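Local coordinates for protein endo-1,3-beta-glucanase (Streptomyces sioyaensis, PDB 3DGT) that hydrolyses internal 1,3-beta-glucosidic bonds of beta-glucans, here as the family 16 catalytic domain of a longer, probably secreted enzyme, at residues A[4-7]-A[8-11]; A[23-27]-A[28-32]; A[124-127]-A[128-132]. One frame throughout, in Å; residues are numbered along the deposited sequence.

Interaction 1 of 3, residues A[4-7]-A[8-11]; sequences APPS and GWSQ
Between Pro6 and Trp9 the backbone reverses in a type II beta turn, closed by Trp9 N donating to Pro6 O at 3.2 Å with an N-H...O angle of 162°. Ser7 and Gly8 fill the two central positions. Gly8 adopts a positive phi of 93°, and a CB there would run into the carbonyl oxygen of Ser7; this is why the third place of a type II turn so often holds glycine. Both prolines pack on Trp9, Pro6 on the indole and Pro5 on CB. The ring of Pro6 crosses the Trp9 side chain at a slant, its CB 3.9 Å from Trp9 CD1, while CG and CD stay close to the same indole carbon. Pro6 O lies near the indole plane at its edge, 3.5 Å from Trp9 CD1. One residue earlier, Pro5 CB rests against Trp9 CB at 4.0 Å. With chi1 at -66°, CG of Trp9 stands beside its own backbone N, which brings the CD1 edge of the ring back to Pro6. Prolines suit this approach because their rigid rings offer apolar surface while limiting the freedom of the exposed N-terminal arm. The Trp9 side chain also packs on Lys99 and Arg101 of strand 99-107 and on Thr274 and Leu276 of strand 266-276. The arrangement is that of a surface beta turn leading into the first strand, 9-15, of the family 16 beta-sandwich.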
loop_
_atom_site.group_PDB
_atom_site.type_symbol
_atom_site.label_atom_id
_atom_site.label_comp_id
_atom_site.label_asym_id
_atom_site.label_seq_id
_atom_site.Cartn_x
_atom_site.Cartn_y
_atom_site.Cartn_z
ATOM N N ALA A 4 -4.013 -16.565 13.756
ATOM C CA ALA A 4 -4.021 -15.929 15.073
ATOM C C ALA A 4 -2.697 -15.188 15.309
ATOM O O ALA A 4 -1.638 -15.678 14.920
ATOM C CB ALA A 4 -4.243 -16.970 16.139
ATOM N N PRO A 5 -2.750 -13.995 15.930
ATOM C CA PRO A 5 -1.526 -13.244 16.197
ATOM C C PRO A 5 -0.669 -13.904 17.276
ATOM O O PRO A 5 -1.154 -14.785 17.992
ATOM C CB PRO A 5 -2.045 -11.880 16.695
ATOM C CG PRO A 5 -3.506 -11.866 16.418
ATOM C CD PRO A 5 -3.951 -13.284 16.399
ATOM N N PRO A 6 0.590 -13.455 17.416
ATOM C CA PRO A 6 1.459 -13.976 18.474
ATOM C C PRO A 6 0.972 -13.553 19.863
ATOM O O PRO A 6 0.184 -12.604 19.997
ATOM C CB PRO A 6 2.820 -13.332 18.164
ATOM C CG PRO A 6 2.691 -12.751 16.777
ATOM C CD PRO A 6 1.256 -12.410 16.616
ATOM N N SER A 7 1.451 -14.256 20.889
ATOM C CA SER A 7 1.058 -13.994 22.270
ATOM C C SER A 7 1.246 -12.528 22.623
ATOM O O SER A 7 2.275 -11.923 22.291
ATOM C CB SER A 7 1.862 -14.861 23.239
ATOM O OG SER A 7 1.560 -16.229 23.065
ATOM N N GLY A 8 0.230 -11.964 23.269
ATOM C CA GLY A 8 0.291 -10.594 23.756
ATOM C C GLY A 8 -0.244 -9.538 22.811
ATOM O O GLY A 8 -0.517 -8.418 23.246
ATOM N N TRP A 9 -0.398 -9.881 21.528
ATOM C CA TRP A 9 -0.911 -8.928 20.543
ATOM C C TRP A 9 -2.429 -8.966 20.484
ATOM O O TRP A 9 -3.038 -10.033 20.552
ATOM C CB TRP A 9 -0.329 -9.189 19.146
ATOM C CG TRP A 9 1.149 -8.938 19.041
ATOM C CD1 TRP A 9 2.156 -9.765 19.471
ATOM C CD2 TRP A 9 1.797 -7.786 18.472
ATOM N NE1 TRP A 9 3.379 -9.202 19.202
ATOM C CE2 TRP A 9 3.191 -7.991 18.589
ATOM C CE3 TRP A 9 1.337 -6.604 17.875
ATOM C CZ2 TRP A 9 4.123 -7.058 18.140
ATOM C CZ3 TRP A 9 2.269 -5.682 17.418
ATOM C CH2 TRP A 9 3.641 -5.909 17.558
ATOM N N SER A 10 -3.023 -7.787 20.363
ATOM C CA SER A 10 -4.471 -7.644 20.288
ATOM C C SER A 10 -4.872 -7.148 18.915
ATOM O O SER A 10 -4.119 -6.437 18.259
ATOM C CB SER A 10 -4.967 -6.654 21.336
ATOM O OG SER A 10 -4.796 -7.178 22.635
ATOM N N GLN A 11 -6.070 -7.523 18.497
ATOM C CA GLN A 11 -6.593 -7.086 17.214
ATOM C C GLN A 11 -7.152 -5.671 17.296
ATOM O O GLN A 11 -8.004 -5.372 18.132
ATOM C CB GLN A 11 -7.681 -8.041 16.741
ATOM C CG GLN A 11 -8.288 -7.659 15.398
ATOM C CD GLN A 11 -9.323 -8.658 14.936
ATOM O OE1 GLN A 11 -9.034 -9.849 14.800
ATOM N NE2 GLN A 11 -10.538 -8.179 14.688
#

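Interaction 2 of 3, residues A[23-27]-A[28-32]; sequences SSVNT and ANWQF
Asn26 O is gripped by two backbone amides: Asn29 N donates at 3.0 Å, and Trp30 N adds a weak bond at 3.1 Å. The side chain of Asn26 joins in, its OD1 accepting from Ala28 N at 3.0 Å, with the donor above the plane of the side-chain carbonyl. With CG anti to the backbone N (chi1 -172°), the amide folds back over the turn, forming an Asx turn through Ala28. The asparagine thus shapes the tight bend by which the loop enters strand 30-32 of the family 16 beta-sandwich, paired antiparallel with strand 80-87. Just before the bend in sequence, Val25 is buried between two aromatic side chains. Its CG2 meets Trp30 CD1 at 3.7 Å, the two side chains crossing nearly at right angles, and its CG1 reaches Phe32 CZ at 3.5 Å from the opposite direction. Without the two methyls, as with an alanine here, a gap is likely to open between the indole and the phenyl ring. Thr27 CG2 also touches this phenyl, 3.7 Å from Phe32 CE2, giving the ring a second aliphatic neighbour. Asp15 OD2 accepts from both Trp30 NE1 and Asn29 ND2, which ties the indole and the Asn29 amide to the preceding strand.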
loop_
_atom_site.group_PDB
_atom_site.type_symbol
_atom_site.label_atom_id
_atom_site.label_comp_id
_atom_site.label_asym_id
_atom_site.label_seq_id
_atom_site.Cartn_x
_atom_site.Cartn_y
_atom_site.Cartn_z
ATOM N N SER A 23 -19.204 -9.810 -5.239
ATOM C CA SER A 23 -19.882 -8.861 -4.361
ATOM C C SER A 23 -18.995 -7.687 -3.995
ATOM O O SER A 23 -17.775 -7.701 -4.201
ATOM C CB SER A 23 -20.439 -9.548 -3.101
ATOM O OG SER A 23 -19.421 -9.941 -2.200
ATOM N N SER A 24 -19.635 -6.674 -3.420
ATOM C CA SER A 24 -18.972 -5.438 -3.090
ATOM C C SER A 24 -18.227 -5.498 -1.754
ATOM O O SER A 24 -18.585 -6.269 -0.870
ATOM C CB SER A 24 -19.983 -4.279 -3.120
ATOM O OG SER A 24 -20.952 -4.375 -2.075
ATOM N N VAL A 25 -17.193 -4.667 -1.626
ATOM C CA VAL A 25 -16.394 -4.546 -0.397
ATOM C C VAL A 25 -17.208 -3.936 0.767
ATOM O O VAL A 25 -18.186 -3.223 0.539
ATOM C CB VAL A 25 -15.092 -3.735 -0.694
ATOM C CG1 VAL A 25 -15.375 -2.237 -0.868
ATOM C CG2 VAL A 25 -14.037 -3.962 0.354
ATOM N N ASN A 26 -16.809 -4.239 2.006
ATOM C CA ASN A 26 -17.470 -3.696 3.199
ATOM C C ASN A 26 -17.126 -2.229 3.388
ATOM O O ASN A 26 -16.035 -1.885 3.859
ATOM C CB ASN A 26 -17.074 -4.495 4.452
ATOM C CG ASN A 26 -17.883 -4.107 5.696
ATOM O OD1 ASN A 26 -18.656 -3.145 5.694
ATOM N ND2 ASN A 26 -17.708 -4.876 6.765
ATOM N N THR A 27 -18.075 -1.368 3.039
ATOM C CA THR A 27 -17.856 0.074 3.115
ATOM C C THR A 27 -17.972 0.636 4.540
ATOM O O THR A 27 -17.741 1.833 4.752
ATOM C CB THR A 27 -18.763 0.850 2.140
ATOM O OG1 THR A 27 -20.106 0.369 2.248
ATOM C CG2 THR A 27 -18.283 0.668 0.699
ATOM N N ALA A 28 -18.278 -0.204 5.529
ATOM C CA ALA A 28 -18.067 0.234 6.911
ATOM C C ALA A 28 -16.566 0.366 7.182
ATOM O O ALA A 28 -16.159 1.166 8.028
ATOM C CB ALA A 28 -18.700 -0.715 7.905
ATOM N N ASN A 29 -15.759 -0.411 6.450
ATOM C CA ASN A 29 -14.310 -0.434 6.637
ATOM C C ASN A 29 -13.537 0.352 5.597
ATOM O O ASN A 29 -12.425 0.797 5.869
ATOM C CB ASN A 29 -13.797 -1.873 6.586
ATOM C CG ASN A 29 -14.189 -2.687 7.792
ATOM O OD1 ASN A 29 -14.509 -2.157 8.856
ATOM N ND2 ASN A 29 -14.143 -3.997 7.635
ATOM N N TRP A 30 -14.107 0.489 4.397
ATOM C CA TRP A 30 -13.389 1.032 3.241
ATOM C C TRP A 30 -14.167 2.121 2.536
ATOM O O TRP A 30 -15.389 2.050 2.422
ATOM C CB TRP A 30 -13.086 -0.085 2.235
ATOM C CG TRP A 30 -12.259 -1.167 2.829
ATOM C CD1 TRP A 30 -12.710 -2.327 3.375
ATOM C CD2 TRP A 30 -10.837 -1.175 2.978
ATOM N NE1 TRP A 30 -11.656 -3.065 3.863
ATOM C CE2 TRP A 30 -10.493 -2.381 3.629
ATOM C CE3 TRP A 30 -9.817 -0.285 2.621
ATOM C CZ2 TRP A 30 -9.164 -2.720 3.922
ATOM C CZ3 TRP A 30 -8.491 -0.624 2.917
ATOM C CH2 TRP A 30 -8.181 -1.827 3.561
ATOM N N GLN A 31 -13.437 3.119 2.061
ATOM C CA GLN A 31 -13.989 4.115 1.150
ATOM C C GLN A 31 -13.276 4.090 -0.192
ATOM O O GLN A 31 -12.090 3.773 -0.272
ATOM C CB GLN A 31 -13.975 5.516 1.761
ATOM C CG GLN A 31 -12.652 5.972 2.337
ATOM C CD GLN A 31 -12.833 7.200 3.204
ATOM O OE1 GLN A 31 -13.555 7.174 4.209
ATOM N NE2 GLN A 31 -12.210 8.290 2.803
ATOM N N PHE A 32 -14.005 4.430 -1.248
ATOM C CA PHE A 32 -13.456 4.411 -2.597
ATOM C C PHE A 32 -12.842 5.743 -2.996
ATOM O O PHE A 32 -13.440 6.803 -2.796
ATOM C CB PHE A 32 -14.564 4.110 -3.607
ATOM C CG PHE A 32 -15.147 2.736 -3.486
ATOM C CD1 PHE A 32 -14.538 1.655 -4.116
ATOM C CD2 PHE A 32 -16.318 2.524 -2.765
ATOM C CE1 PHE A 32 -15.073 0.376 -4.016
ATOM C CE2 PHE A 32 -16.863 1.239 -2.660
ATOM C CZ PHE A 32 -16.236 0.169 -3.291
#

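Interaction 3 of 3, residues A[124-127]-A[128-132]; sequences WMLG and APFRG
Leu126 and Phe130 make the tight part of this contact, four residues apart, where strand 119-127 gives way to a short 3-10 segment. Leu126 CD2 sits over one face of the phenyl ring in a CH-pi contact, 3.6 Å from the ring centroid and 20° off the normal. It is displaced toward the rim, so that Phe130 CD1 is its nearest ring carbon at 3.4 Å. Leu126 CG adds a second touch, 3.8 Å from Phe130 CG. With CG anti to the backbone N (chi1 -175°), the Phe130 ring is carried back to Leu126. A branched leucine suits the spot because one methyl can lie on the ring while the rest of the side chain packs on Phe237 and Ile239 of strand 236-244. Tyr38 meets the Phe130 ring with the two planes about 65° apart.

The backbone carries the change of direction: Phe130 N donates to Gly127 O at 2.9 Å, and Arg131 N to Ala128 O at 3.0 Å. These i to i+3 bonds define the 3-10 segment that turns the chain out of one strand of the family 16 beta-sandwich toward strand 142-144. Pro129 fits because its nitrogen, in the first turn of the 3-10 segment, needs no hydrogen-bond partner, and its ring stiffens the turn.

Pro129 and Ala128 form the looser side. The exposed proline touches the strand end mainly through Pro129 CD, 3.4 Å from Gly127 C, and Ala128 points its methyl away from the strand. Arg131 takes little part, its guanidinium being engaged by Glu86, Thr87 and Phe237.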
loop_
_atom_site.group_PDB
_atom_site.type_symbol
_atom_site.label_atom_id
_atom_site.label_comp_id
_atom_site.label_asym_id
_atom_site.label_seq_id
_atom_site.Cartn_x
_atom_site.Cartn_y
_atom_site.Cartn_z
ATOM N N TRP A 124 -0.283 0.427 1.401
ATOM C CA TRP A 124 0.462 1.512 2.019
ATOM C C TRP A 124 -0.357 2.299 3.035
ATOM O O TRP A 124 -1.552 2.042 3.238
ATOM C CB TRP A 124 1.088 2.406 0.931
ATOM C CG TRP A 124 0.121 2.988 -0.081
ATOM C CD1 TRP A 124 -0.612 2.307 -1.012
ATOM C CD2 TRP A 124 -0.178 4.372 -0.270
ATOM N NE1 TRP A 124 -1.374 3.182 -1.755
ATOM C CE2 TRP A 124 -1.110 4.461 -1.333
ATOM C CE3 TRP A 124 0.255 5.551 0.357
ATOM C CZ2 TRP A 124 -1.629 5.691 -1.778
ATOM C CZ3 TRP A 124 -0.250 6.771 -0.093
ATOM C CH2 TRP A 124 -1.187 6.830 -1.145
ATOM N N MET A 125 0.313 3.233 3.698
ATOM C CA MET A 125 -0.301 4.035 4.754
ATOM C C MET A 125 0.043 5.489 4.542
ATOM O O MET A 125 1.163 5.809 4.138
ATOM C CB MET A 125 0.218 3.614 6.125
ATOM C CG MET A 125 -0.134 2.190 6.527
ATOM S SD MET A 125 0.794 1.624 7.980
ATOM C CE MET A 125 0.143 2.636 9.317
ATOM N N LEU A 126 -0.910 6.363 4.852
ATOM C CA LEU A 126 -0.709 7.799 4.753
ATOM C C LEU A 126 -1.161 8.470 6.049
ATOM O O LEU A 126 -2.154 8.059 6.651
ATOM C CB LEU A 126 -1.488 8.319 3.538
ATOM C CG LEU A 126 -1.163 9.640 2.859
ATOM C CD1 LEU A 126 0.341 9.866 2.679
ATOM C CD2 LEU A 126 -1.882 9.658 1.519
ATOM N N GLY A 127 -0.403 9.461 6.510
ATOM C CA GLY A 127 -0.742 10.138 7.764
ATOM C C GLY A 127 -2.126 10.754 7.730
ATOM O O GLY A 127 -2.519 11.359 6.731
ATOM N N ALA A 128 -2.850 10.622 8.840
ATOM C CA ALA A 128 -4.233 11.101 8.927
ATOM C C ALA A 128 -4.448 12.559 8.464
ATOM O O ALA A 128 -5.453 12.830 7.795
ATOM C CB ALA A 128 -4.781 10.891 10.339
ATOM N N PRO A 129 -3.539 13.498 8.822
ATOM C CA PRO A 129 -3.776 14.876 8.350
ATOM C C PRO A 129 -3.824 15.073 6.840
ATOM O O PRO A 129 -4.258 16.138 6.392
ATOM C CB PRO A 129 -2.620 15.672 8.978
ATOM C CG PRO A 129 -2.261 14.859 10.215
ATOM C CD PRO A 129 -2.372 13.436 9.724
ATOM N N PHE A 130 -3.395 14.081 6.057
ATOM C CA PHE A 130 -3.509 14.178 4.599
ATOM C C PHE A 130 -4.971 14.176 4.151
ATOM O O PHE A 130 -5.337 14.860 3.182
ATOM C CB PHE A 130 -2.747 13.023 3.935
ATOM C CG PHE A 130 -2.693 13.099 2.426
ATOM C CD1 PHE A 130 -3.682 12.515 1.641
ATOM C CD2 PHE A 130 -1.628 13.725 1.793
ATOM C CE1 PHE A 130 -3.619 12.574 0.246
ATOM C CE2 PHE A 130 -1.558 13.784 0.394
ATOM C CZ PHE A 130 -2.552 13.198 -0.375
ATOM N N ARG A 131 -5.809 13.410 4.839
ATOM C CA ARG A 131 -7.199 13.279 4.411
ATOM C C ARG A 131 -7.932 14.606 4.541
ATOM O O ARG A 131 -7.909 15.238 5.599
ATOM C CB ARG A 131 -7.918 12.194 5.210
ATOM C CG ARG A 131 -9.385 12.013 4.817
ATOM C CD ARG A 131 -9.956 10.714 5.352
ATOM N NE ARG A 131 -9.413 9.547 4.668
ATOM C CZ ARG A 131 -9.701 8.288 4.990
ATOM N NH1 ARG A 131 -10.520 8.015 5.997
ATOM N NH2 ARG A 131 -9.154 7.306 4.300
ATOM N N GLY A 132 -8.574 15.026 3.455
ATOM C CA GLY A 132 -9.260 16.316 3.442
ATOM C C GLY A 132 -8.329 17.502 3.320
ATOM O O GLY A 132 -8.738 18.643 3.512
#

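Overall arrangement
All three contacts are local bends at strand ends of one beta-sandwich, differing in depth. Interaction 1 lies at the surface, its centre about 22 Å from the centre of the chain, beside a type II turn with glycine at its third position. Interactions 2 and 3 are partly buried, their centres about 16 and 12 Å from it. Interaction 2 relies on the backbone and side-chain oxygens of one asparagine accepting from amides, together with aromatic packing; interaction 3 rests on aliphatic packing over a ring and a 3-10 segment. Interactions 2 and 3 touch, Gln31 NE2 lying 3.3 Å from Arg131 CZ, and both reach strand 80-87. Interaction 1 stands apart, its nearest atoms about 9 Å from interaction 2.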